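PDB 6G6P: Ika8 from Synthetic construct, which is of unknown function but folds as a synthetic eight-bladed WD40-type beta-propeller built from two alternating blade sequences. Local coordinates for residues A[25-30]-A[37-42]; A[66-71]-A[78-83]. All blocks are in the same frame, centred on the assembly; numbering follows the deposited sequence.

Contacts 1 and 2 pair equivalent elements, the two middle strands of a four-stranded blade, in consecutive blades whose contact centres lie about 12 Å apart. Each centre is about 17 Å from that of the chain. Contact 1 is the more buried; contact 2 is partly buried, and at its outlying end Tyr81 takes the place of Asp41, while Ile82, unlike the buried Ile42, is partly exposed. The chief chemical difference is the tryptophan: Trp40 gives Ser30 a well-formed hydrogen bond, whereas Trp80 turns a face to Val68 and bonds Ser70 only weakly. The two blades also touch directly, with Ile37 CG2 lying 3.6 Å from Trp80 CH2 and Val29 packing on Val68.

Contact 1 (A[25-30]-A[37-42]); sequences KNIVVS and IKVWDI
Val28 sits at the apolar centre of one face of this antiparallel hairpin, and its two methyls go separate ways: CG2 packs on Ile42 CD1 at 3.6 Å, while CG1 reaches Trp40 CD1 at 3.9 Å. On the other face Ile27 CG2 meets Val39 CG1 at 3.6 Å. Farther along that face Val29 and Val39 run alongside each other, and Val29 CG1 also touches Ile37 CG2. Between the faces run the paired backbone bonds of Val28 with Trp40 and of Ser30 with Lys38, a regular antiparallel ladder. Ile42 N prolongs it beyond the strand with a 2.7 Å bond to Asn26 O.

The polar edge begins at the indole. Trp40 has CG beside its own backbone N (chi1 -36°), and the pyrrole edge is swung over toward the partner strand. Trp40 NE1 then points almost straight at Ser30 OG, 3.1 Å away with an angle of 175° at the hydrogen, and the oxygen lies in the ring plane. Ser30 OG is also hydrogen-bonded to His14 NE2, so this is the Trp-Ser-His part of the polar network characteristic of WD40 blades. A phenylalanine in place of Trp40 has no ring N-H, and Ser30 OG, without that donor, would probably be freer to turn and fix His14 less firmly. At the far end Asp41 OD1 comes within 3.2 Å of Asn26 O; both are acceptors, so this is proximity without a bond, and OD1 instead takes a weak hydrogen bond from Leu43 N.

Within the blade the pair is flanked by strand 18-24, where Leu21 and Phe23 touch Val28, and by strand 46-50. Strand 58-64 of the next blade packs Leu61 and Phe63 against Val29.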
# COMPACT_ATOMS: atom_id res chain seq x y z
N LYS A 25 12.06 -10.86 3.73
CA LYS A 25 13.09 -11.91 3.78
C LYS A 25 13.00 -12.71 2.49
O LYS A 25 13.15 -12.13 1.41
CB LYS A 25 12.92 -12.72 5.07
CG LYS A 25 13.32 -12.00 6.34
CD LYS A 25 13.51 -13.01 7.47
CE LYS A 25 14.80 -13.78 7.30
NZ LYS A 25 15.76 -13.53 8.42
N ASN A 26 12.75 -14.02 2.55
CA ASN A 26 12.49 -14.85 1.39
C ASN A 26 11.06 -15.38 1.43
O ASN A 26 10.77 -16.45 0.90
CB ASN A 26 13.50 -15.99 1.31
CG ASN A 26 14.87 -15.58 1.83
OD1 ASN A 26 15.50 -14.66 1.32
ND2 ASN A 26 15.33 -16.26 2.88
N ILE A 27 10.18 -14.63 2.09
CA ILE A 27 8.79 -15.03 2.32
C ILE A 27 7.88 -14.04 1.61
O ILE A 27 8.10 -12.83 1.68
CB ILE A 27 8.47 -15.09 3.82
CG1 ILE A 27 9.44 -16.02 4.55
CG2 ILE A 27 7.02 -15.52 4.05
CD1 ILE A 27 9.09 -17.49 4.45
N VAL A 28 6.87 -14.56 0.93
CA VAL A 28 5.83 -13.75 0.30
C VAL A 28 4.49 -14.22 0.85
O VAL A 28 4.21 -15.42 0.88
CB VAL A 28 5.86 -13.86 -1.23
CG1 VAL A 28 4.52 -13.46 -1.83
CG2 VAL A 28 6.97 -12.98 -1.80
N VAL A 29 3.68 -13.27 1.30
CA VAL A 29 2.31 -13.53 1.72
C VAL A 29 1.38 -12.87 0.71
O VAL A 29 1.55 -11.70 0.37
CB VAL A 29 2.05 -13.01 3.15
CG1 VAL A 29 0.64 -13.35 3.58
CG2 VAL A 29 3.07 -13.59 4.11
N SER A 30 0.41 -13.64 0.22
CA SER A 30 -0.52 -13.16 -0.79
C SER A 30 -1.95 -13.46 -0.35
O SER A 30 -2.24 -14.55 0.14
CB SER A 30 -0.24 -13.82 -2.15
OG SER A 30 -0.34 -15.23 -2.08
N ILE A 37 -5.27 -17.08 2.08
CA ILE A 37 -3.96 -16.49 2.26
C ILE A 37 -2.92 -17.60 2.13
O ILE A 37 -3.09 -18.68 2.69
CB ILE A 37 -3.82 -15.76 3.61
CG1 ILE A 37 -4.75 -14.55 3.67
CG2 ILE A 37 -2.39 -15.33 3.85
CD1 ILE A 37 -4.56 -13.70 4.92
N LYS A 38 -1.85 -17.33 1.38
CA LYS A 38 -0.83 -18.32 1.11
C LYS A 38 0.55 -17.74 1.41
O LYS A 38 0.81 -16.56 1.13
CB LYS A 38 -0.90 -18.82 -0.34
CG LYS A 38 -2.13 -19.68 -0.61
CD LYS A 38 -2.19 -20.16 -2.05
CE LYS A 38 -3.55 -20.77 -2.35
NZ LYS A 38 -3.48 -21.78 -3.45
N VAL A 39 1.42 -18.57 1.97
CA VAL A 39 2.78 -18.19 2.31
C VAL A 39 3.73 -19.02 1.46
O VAL A 39 3.62 -20.25 1.41
CB VAL A 39 3.07 -18.39 3.81
CG1 VAL A 39 4.51 -18.03 4.13
CG2 VAL A 39 2.10 -17.56 4.65
N TRP A 40 4.66 -18.35 0.77
CA TRP A 40 5.60 -19.00 -0.12
C TRP A 40 7.03 -18.70 0.29
O TRP A 40 7.34 -17.62 0.80
CB TRP A 40 5.41 -18.56 -1.58
CG TRP A 40 3.99 -18.30 -1.98
CD1 TRP A 40 3.28 -17.16 -1.77
CD2 TRP A 40 3.11 -19.20 -2.67
NE1 TRP A 40 2.01 -17.29 -2.28
CE2 TRP A 40 1.88 -18.53 -2.84
CE3 TRP A 40 3.25 -20.50 -3.16
CZ2 TRP A 40 0.79 -19.12 -3.48
CZ3 TRP A 40 2.16 -21.09 -3.80
CH2 TRP A 40 0.95 -20.40 -3.95
N ASP A 41 7.91 -19.68 0.07
CA ASP A 41 9.34 -19.52 0.24
C ASP A 41 9.95 -19.24 -1.13
O ASP A 41 9.87 -20.08 -2.03
CB ASP A 41 9.96 -20.77 0.87
CG ASP A 41 11.44 -20.60 1.20
OD1 ASP A 41 11.95 -19.46 1.11
OD2 ASP A 41 12.08 -21.61 1.55
N ILE A 42 10.55 -18.06 -1.29
CA ILE A 42 11.06 -17.66 -2.59
C ILE A 42 12.23 -18.55 -3.03
O ILE A 42 12.40 -18.81 -4.22
CB ILE A 42 11.46 -16.17 -2.56
CG1 ILE A 42 10.22 -15.30 -2.28
CG2 ILE A 42 12.09 -15.74 -3.86
CD1 ILE A 42 9.30 -15.15 -3.47

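Contact 2 (A[66-71]-A[78-83]); sequences NIVVSG and KVWYIG
Two torsions bring Trp80 and Val68 together: CG of the tryptophan stands between its backbone N and carbonyl carbon (chi1 42°), and the second torsion then turns a face of the indole toward the valine. In this hairpin of the two middle strands of a WD40 propeller blade, the outcome is a CH-pi contact. Val68 CB sits 3.9 Å from the centroid of the Trp80 six-membered ring and only 13° off its normal. Val68 CG1 reaches Trp80 CZ2 at 3.5 Å. The carbonyl oxygen of Val68 lies over the same indole, toward its five-membered ring. Trp80 NE1 is left well aligned with Ser70 OG, in the ring plane, but at 3.5 Å this hydrogen bond is weak; the serine's stronger polar partner is His54.

The strands themselves are held by two hydrogen-bonded pairs, Val68 with Trp80 and Ser70 with Lys78. On the other face of the sheet, Ile67 CG2 packs on Val79 CG1 at 3.5 Å, a layer that continues into the next blade through Phe103 of strand 98-104. Val68 and Ile82 meet through their CG2 methyls, the two branches set roughly perpendicular, with Phe63 of strand 58-64 touching both.

At the outlying end Asn66 touches both Tyr81 and Ile82: its CB meets Tyr81 CE1 at 3.6 Å, and its OD1 faces Ile82 CD1. The ladder closes here with Ile82 N donating to Asn66 O over 3.1 Å, approaching from above the carbonyl plane, 37° out of it.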
# COMPACT_ATOMS: atom_id res chain seq x y z
N ASN A 66 7.98 -12.16 11.07
CA ASN A 66 7.29 -13.45 11.15
C ASN A 66 5.84 -13.33 11.60
O ASN A 66 5.22 -14.35 11.95
CB ASN A 66 8.04 -14.42 12.08
CG ASN A 66 9.51 -14.51 11.76
OD1 ASN A 66 9.91 -14.46 10.60
ND2 ASN A 66 10.34 -14.64 12.80
N ILE A 67 5.27 -12.13 11.60
CA ILE A 67 3.90 -11.91 12.05
C ILE A 67 3.12 -11.24 10.92
O ILE A 67 3.57 -10.22 10.38
CB ILE A 67 3.85 -11.06 13.33
CG1 ILE A 67 4.53 -11.81 14.49
CG2 ILE A 67 2.42 -10.71 13.69
CD1 ILE A 67 4.53 -11.05 15.79
N VAL A 68 1.98 -11.81 10.58
CA VAL A 68 1.12 -11.29 9.52
C VAL A 68 -0.12 -10.68 10.15
O VAL A 68 -0.79 -11.31 10.98
CB VAL A 68 0.73 -12.39 8.52
CG1 VAL A 68 -0.35 -11.89 7.57
CG2 VAL A 68 1.94 -12.85 7.74
N VAL A 69 -0.41 -9.44 9.78
CA VAL A 69 -1.66 -8.77 10.12
C VAL A 69 -2.48 -8.66 8.84
O VAL A 69 -2.04 -8.04 7.87
CB VAL A 69 -1.42 -7.39 10.75
CG1 VAL A 69 -2.73 -6.81 11.26
CG2 VAL A 69 -0.41 -7.50 11.89
N SER A 70 -3.67 -9.25 8.84
CA SER A 70 -4.52 -9.30 7.66
C SER A 70 -5.90 -8.75 7.97
O SER A 70 -6.45 -9.00 9.05
CB SER A 70 -4.63 -10.73 7.13
OG SER A 70 -5.26 -11.57 8.09
N GLY A 71 -6.45 -7.99 7.02
CA GLY A 71 -7.80 -7.48 7.13
C GLY A 71 -8.66 -8.02 6.00
O GLY A 71 -8.17 -8.29 4.90
N LYS A 78 -6.83 -10.04 11.78
CA LYS A 78 -6.16 -11.20 12.34
C LYS A 78 -4.66 -10.97 12.44
O LYS A 78 -4.07 -10.32 11.57
CB LYS A 78 -6.44 -12.45 11.50
CG LYS A 78 -7.87 -12.93 11.59
CD LYS A 78 -8.11 -14.16 10.76
CE LYS A 78 -9.58 -14.55 10.78
NZ LYS A 78 -10.20 -14.25 12.11
N VAL A 79 -4.07 -11.51 13.49
CA VAL A 79 -2.63 -11.43 13.75
C VAL A 79 -2.16 -12.86 14.00
O VAL A 79 -2.55 -13.48 15.00
CB VAL A 79 -2.31 -10.53 14.95
CG1 VAL A 79 -0.82 -10.26 15.03
CG2 VAL A 79 -3.09 -9.22 14.87
N TRP A 80 -1.33 -13.39 13.10
CA TRP A 80 -0.93 -14.78 13.21
C TRP A 80 0.53 -14.94 12.81
O TRP A 80 1.18 -14.01 12.32
CB TRP A 80 -1.83 -15.70 12.37
CG TRP A 80 -2.20 -15.18 11.02
CD1 TRP A 80 -3.15 -14.24 10.73
CD2 TRP A 80 -1.64 -15.58 9.77
NE1 TRP A 80 -3.20 -14.03 9.37
CE2 TRP A 80 -2.29 -14.84 8.76
CE3 TRP A 80 -0.64 -16.49 9.40
CZ2 TRP A 80 -1.98 -14.99 7.41
CZ3 TRP A 80 -0.33 -16.64 8.05
CH2 TRP A 80 -1.00 -15.89 7.08
N TYR A 81 1.04 -16.15 13.03
CA TYR A 81 2.45 -16.49 12.90
C TYR A 81 2.68 -17.27 11.61
O TYR A 81 1.96 -18.23 11.33
CB TYR A 81 2.89 -17.31 14.11
CG TYR A 81 4.37 -17.59 14.20
CD1 TYR A 81 5.29 -16.56 14.29
CD2 TYR A 81 4.84 -18.89 14.21
CE1 TYR A 81 6.65 -16.82 14.38
CE2 TYR A 81 6.19 -19.17 14.30
CZ TYR A 81 7.09 -18.12 14.38
OH TYR A 81 8.44 -18.39 14.47
N ILE A 82 3.68 -16.85 10.83
CA ILE A 82 3.93 -17.50 9.54
C ILE A 82 4.40 -18.93 9.73
O ILE A 82 4.23 -19.77 8.84
CB ILE A 82 4.94 -16.70 8.71
CG1 ILE A 82 6.20 -16.41 9.53
CG2 ILE A 82 4.32 -15.43 8.18
CD1 ILE A 82 7.42 -16.10 8.68
N GLY A 83 5.01 -19.24 10.87
CA GLY A 83 5.55 -20.58 11.07
C GLY A 83 4.48 -21.64 11.15
O GLY A 83 4.64 -22.74 10.61